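Local coordinates for protein RPA0582 (Rhodopseudomonas palustris, PDB 3HHL) that is of unknown function but belongs to the DUF1330 family and has the alpha-beta-barrel fold of the dimeric alpha/beta-barrel clan, at residues V61-L65 and E103-V109. Sequence-based numbering, arbitrary orientation.
Unlike the reference sequence in segment 61-65: S62 (reference Phe).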
ATOM      1  N   VAL C  61      -7.980  21.466   7.334  1.00 40.14           N
ATOM      2  CA  VAL C  61      -7.282  21.260   8.590  1.00 39.66           C
ATOM      3  C   VAL C  61      -5.952  20.627   8.282  1.00 40.09           C
ATOM      4  O   VAL C  61      -4.902  21.038   8.770  1.00 40.65           O
ATOM      5  CB  VAL C  61      -8.054  20.364   9.569  1.00 39.01           C
ATOM      6  CG1 VAL C  61      -7.280  20.246  10.896  1.00 37.25           C
ATOM      7  CG2 VAL C  61      -9.419  20.934   9.799  1.00 37.76           C
ATOM      8  N   SER C  62      -5.999  19.614   7.452  1.00 40.62           N
ATOM      9  CA  SER C  62      -4.784  18.974   6.991  1.00 40.91           C
ATOM     10  C   SER C  62      -3.789  19.967   6.387  1.00 40.37           C
ATOM     11  O   SER C  62      -2.593  19.943   6.714  1.00 39.13           O
ATOM     12  CB  SER C  62      -5.130  17.950   5.938  1.00 40.80           C
ATOM     13  OG  SER C  62      -3.971  17.191   5.678  1.00 43.03           O
ATOM     14  N   GLU C  63      -4.316  20.815   5.514  1.00 40.26           N
ATOM     15  CA  GLU C  63      -3.511  21.718   4.730  1.00 41.79           C
ATOM     16  C   GLU C  63      -2.809  22.718   5.620  1.00 40.55           C
ATOM     17  O   GLU C  63      -1.645  23.018   5.437  1.00 39.58           O
ATOM     18  CB  GLU C  63      -4.412  22.445   3.744  1.00 43.33           C
ATOM     19  CG  GLU C  63      -3.737  23.378   2.711  1.00 48.55           C
ATOM     20  CD  GLU C  63      -4.614  23.491   1.435  1.00 57.66           C
ATOM     21  OE1 GLU C  63      -5.053  22.419   0.893  1.00 62.88           O
ATOM     22  OE2 GLU C  63      -4.900  24.634   0.987  1.00 61.47           O
ATOM     23  N   ARG C  64      -3.546  23.205   6.601  1.00 39.58           N
ATOM     24  CA  ARG C  64      -3.081  24.212   7.523  1.00 39.15           C
ATOM     25  C   ARG C  64      -1.898  23.716   8.322  1.00 37.82           C
ATOM     26  O   ARG C  64      -1.052  24.484   8.696  1.00 38.11           O
ATOM     27  CB  ARG C  64      -4.235  24.521   8.470  1.00 39.84           C
ATOM     28  CG  ARG C  64      -4.187  25.829   9.215  1.00 42.30           C
ATOM     29  CD  ARG C  64      -5.230  25.829  10.370  1.00 45.38           C
ATOM     30  NE  ARG C  64      -6.584  25.606   9.872  1.00 48.36           N
ATOM     31  CZ  ARG C  64      -7.522  24.889  10.484  1.00 51.26           C
ATOM     32  NH1 ARG C  64      -7.296  24.292  11.642  1.00 52.11           N
ATOM     33  NH2 ARG C  64      -8.713  24.768   9.919  1.00 53.39           N
ATOM     34  N   LEU C  65      -1.880  22.424   8.614  1.00 36.96           N
ATOM     35  CA  LEU C  65      -0.855  21.780   9.423  1.00 35.91           C
ATOM     36  C   LEU C  65       0.244  21.056   8.628  1.00 36.10           C
ATOM     37  O   LEU C  65       1.099  20.405   9.202  1.00 37.12           O
ATOM     38  CB  LEU C  65      -1.524  20.804  10.357  1.00 35.41           C
ATOM     39  CG  LEU C  65      -2.513  21.470  11.334  1.00 35.79           C
ATOM     40  CD1 LEU C  65      -3.427  20.424  11.960  1.00 34.57           C
ATOM     41  CD2 LEU C  65      -1.781  22.236  12.443  1.00 33.44           C
ATOM     42  N   GLU C 103      -2.158  16.938  15.872  1.00 33.12           N
ATOM     43  CA  GLU C 103      -2.886  18.171  16.000  1.00 33.64           C
ATOM     44  C   GLU C 103      -4.125  18.119  15.107  1.00 34.11           C
ATOM     45  O   GLU C 103      -5.198  18.574  15.495  1.00 33.60           O
ATOM     46  CB  GLU C 103      -1.990  19.377  15.680  1.00 33.61           C
ATOM     47  CG  GLU C 103      -1.006  19.727  16.791  1.00 34.25           C
ATOM     48  CD  GLU C 103      -1.683  19.975  18.117  1.00 36.99           C
ATOM     49  OE1 GLU C 103      -2.774  20.597  18.118  1.00 38.41           O
ATOM     50  OE2 GLU C 103      -1.120  19.564  19.156  1.00 37.42           O
HETATM   51  N   MSE C 104      -3.976  17.549  13.921  1.00 34.64           N
HETATM   52  CA  MSE C 104      -5.095  17.410  12.996  1.00 35.63           C
HETATM   53  C   MSE C 104      -6.185  16.528  13.595  1.00 35.85           C
HETATM   54  O   MSE C 104      -7.389  16.811  13.513  1.00 35.09           O
HETATM   55  CB  MSE C 104      -4.633  16.775  11.681  1.00 36.06           C
HETATM   56  CG  MSE C 104      -5.772  16.263  10.791  1.00 37.18           C
HETATM   57 SE   MSE C 104      -5.197  15.662   9.043  1.00 41.78          SE
HETATM   58  CE  MSE C 104      -4.739  13.840   9.579  1.00 38.22           C
ATOM     59  N   ILE C 105      -5.743  15.434  14.179  1.00 35.88           N
ATOM     60  CA  ILE C 105      -6.661  14.485  14.760  1.00 36.38           C
ATOM     61  C   ILE C 105      -7.398  15.102  15.944  1.00 36.17           C
ATOM     62  O   ILE C 105      -8.520  14.704  16.257  1.00 36.18           O
ATOM     63  CB  ILE C 105      -5.889  13.196  15.141  1.00 36.93           C
ATOM     64  CG1 ILE C 105      -5.976  12.256  13.960  1.00 39.66           C
ATOM     65  CG2 ILE C 105      -6.403  12.518  16.435  1.00 33.95           C
ATOM     66  CD1 ILE C 105      -5.603  10.819  14.370  1.00 47.46           C
ATOM     67  N   ARG C 106      -6.777  16.072  16.602  1.00 35.61           N
ATOM     68  CA  ARG C 106      -7.417  16.703  17.746  1.00 35.39           C
ATOM     69  C   ARG C 106      -8.269  17.882  17.401  1.00 34.65           C
ATOM     70  O   ARG C 106      -9.059  18.316  18.221  1.00 35.09           O
ATOM     71  CB  ARG C 106      -6.375  17.133  18.755  1.00 35.74           C
ATOM     72  CG  ARG C 106      -5.649  15.965  19.386  1.00 36.93           C
ATOM     73  CD  ARG C 106      -4.615  16.518  20.307  1.00 38.67           C
ATOM     74  NE  ARG C 106      -3.887  15.513  21.071  1.00 39.94           N
ATOM     75  CZ  ARG C 106      -2.915  15.832  21.914  1.00 42.52           C
ATOM     76  NH1 ARG C 106      -2.579  17.114  22.084  1.00 42.03           N
ATOM     77  NH2 ARG C 106      -2.261  14.883  22.563  1.00 45.51           N
ATOM     78  N   ASP C 107      -8.128  18.389  16.193  1.00 34.69           N
ATOM     79  CA  ASP C 107      -8.822  19.594  15.804  1.00 35.48           C
ATOM     80  C   ASP C 107     -10.355  19.377  15.766  1.00 35.98           C
ATOM     81  O   ASP C 107     -10.829  18.411  15.182  1.00 35.66           O
ATOM     82  CB  ASP C 107      -8.333  20.073  14.449  1.00 35.49           C
ATOM     83  CG  ASP C 107      -8.939  21.373  14.060  1.00 36.06           C
ATOM     84  OD1 ASP C 107      -8.238  22.392  14.024  1.00 35.44           O
ATOM     85  OD2 ASP C 107     -10.142  21.384  13.792  1.00 40.77           O
ATOM     86  N   PRO C 108     -11.122  20.288  16.384  1.00 36.36           N
ATOM     87  CA  PRO C 108     -12.561  20.103  16.445  1.00 36.60           C
ATOM     88  C   PRO C 108     -13.230  20.021  15.091  1.00 36.17           C
ATOM     89  O   PRO C 108     -14.187  19.247  14.933  1.00 37.16           O
ATOM     90  CB  PRO C 108     -13.058  21.333  17.223  1.00 36.73           C
ATOM     91  CG  PRO C 108     -11.894  22.279  17.284  1.00 37.58           C
ATOM     92  CD  PRO C 108     -10.676  21.454  17.167  1.00 36.53           C
ATOM     93  N   VAL C 109     -12.757  20.778  14.117  1.00 35.17           N
ATOM     94  CA  VAL C 109     -13.314  20.628  12.788  1.00 34.61           C
ATOM     95  C   VAL C 109     -13.012  19.246  12.222  1.00 35.16           C
ATOM     96  O   VAL C 109     -13.877  18.667  11.578  1.00 35.19           O
ATOM     97  CB  VAL C 109     -12.837  21.715  11.836  1.00 35.15           C
ATOM     98  CG1 VAL C 109     -13.369  21.489  10.424  1.00 31.74           C
ATOM     99  CG2 VAL C 109     -13.283  23.080  12.366  1.00 32.20           C
TER
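R64 and D107 form a salt bridge at the exposed border of this helix-helix contact, with NH1 3.2 Å from D107 OD1. The carboxylate oxygen lies practically in the guanidinium plane, whereas the nitrogen meets OD1 from above the carboxylate plane, 42° out of it; the N-H...O angle of 137° is well short of straight. The other oxygen, OD2, turns to the start of the helix that follows it. D107 is the N-cap of helix 108-113, and OD2 accepts a weak bond from V109 N (2.7 Å) and another weak one from Y110 N. Aspartate suits this place because one short side chain can occupy two backbone N-H groups at a helix start while its second oxygen answers an arginine; an alanine here would probably leave those N-H groups uncapped and R64 without its anionic mate. D107 N, in turn, donates to M104 O, closing the end of helix 98-106. In the ferredoxin-like alpha/beta fold of this clan, the end of helix 47-64 and the junction of helices 98-106 and 108-113 pack together on one face of the antiparallel sheet. V61, a compact branched residue, sits beside the salt bridge, its CA over one face of the R64 guanidinium, offset toward the rim, and uses both methyls: CG1, anti to the backbone N (chi1 -177°), rests 3.7 Å from D107 CB, and CG2 touches V109 CG1 at 4.0 Å. L65 CD1 reaches to 3.9 Å from M104 CB. M104, a selenomethionine, runs extended as far as SE, 3.9 Å from S62 CB; both residues also touch Y95 of strand 89-95.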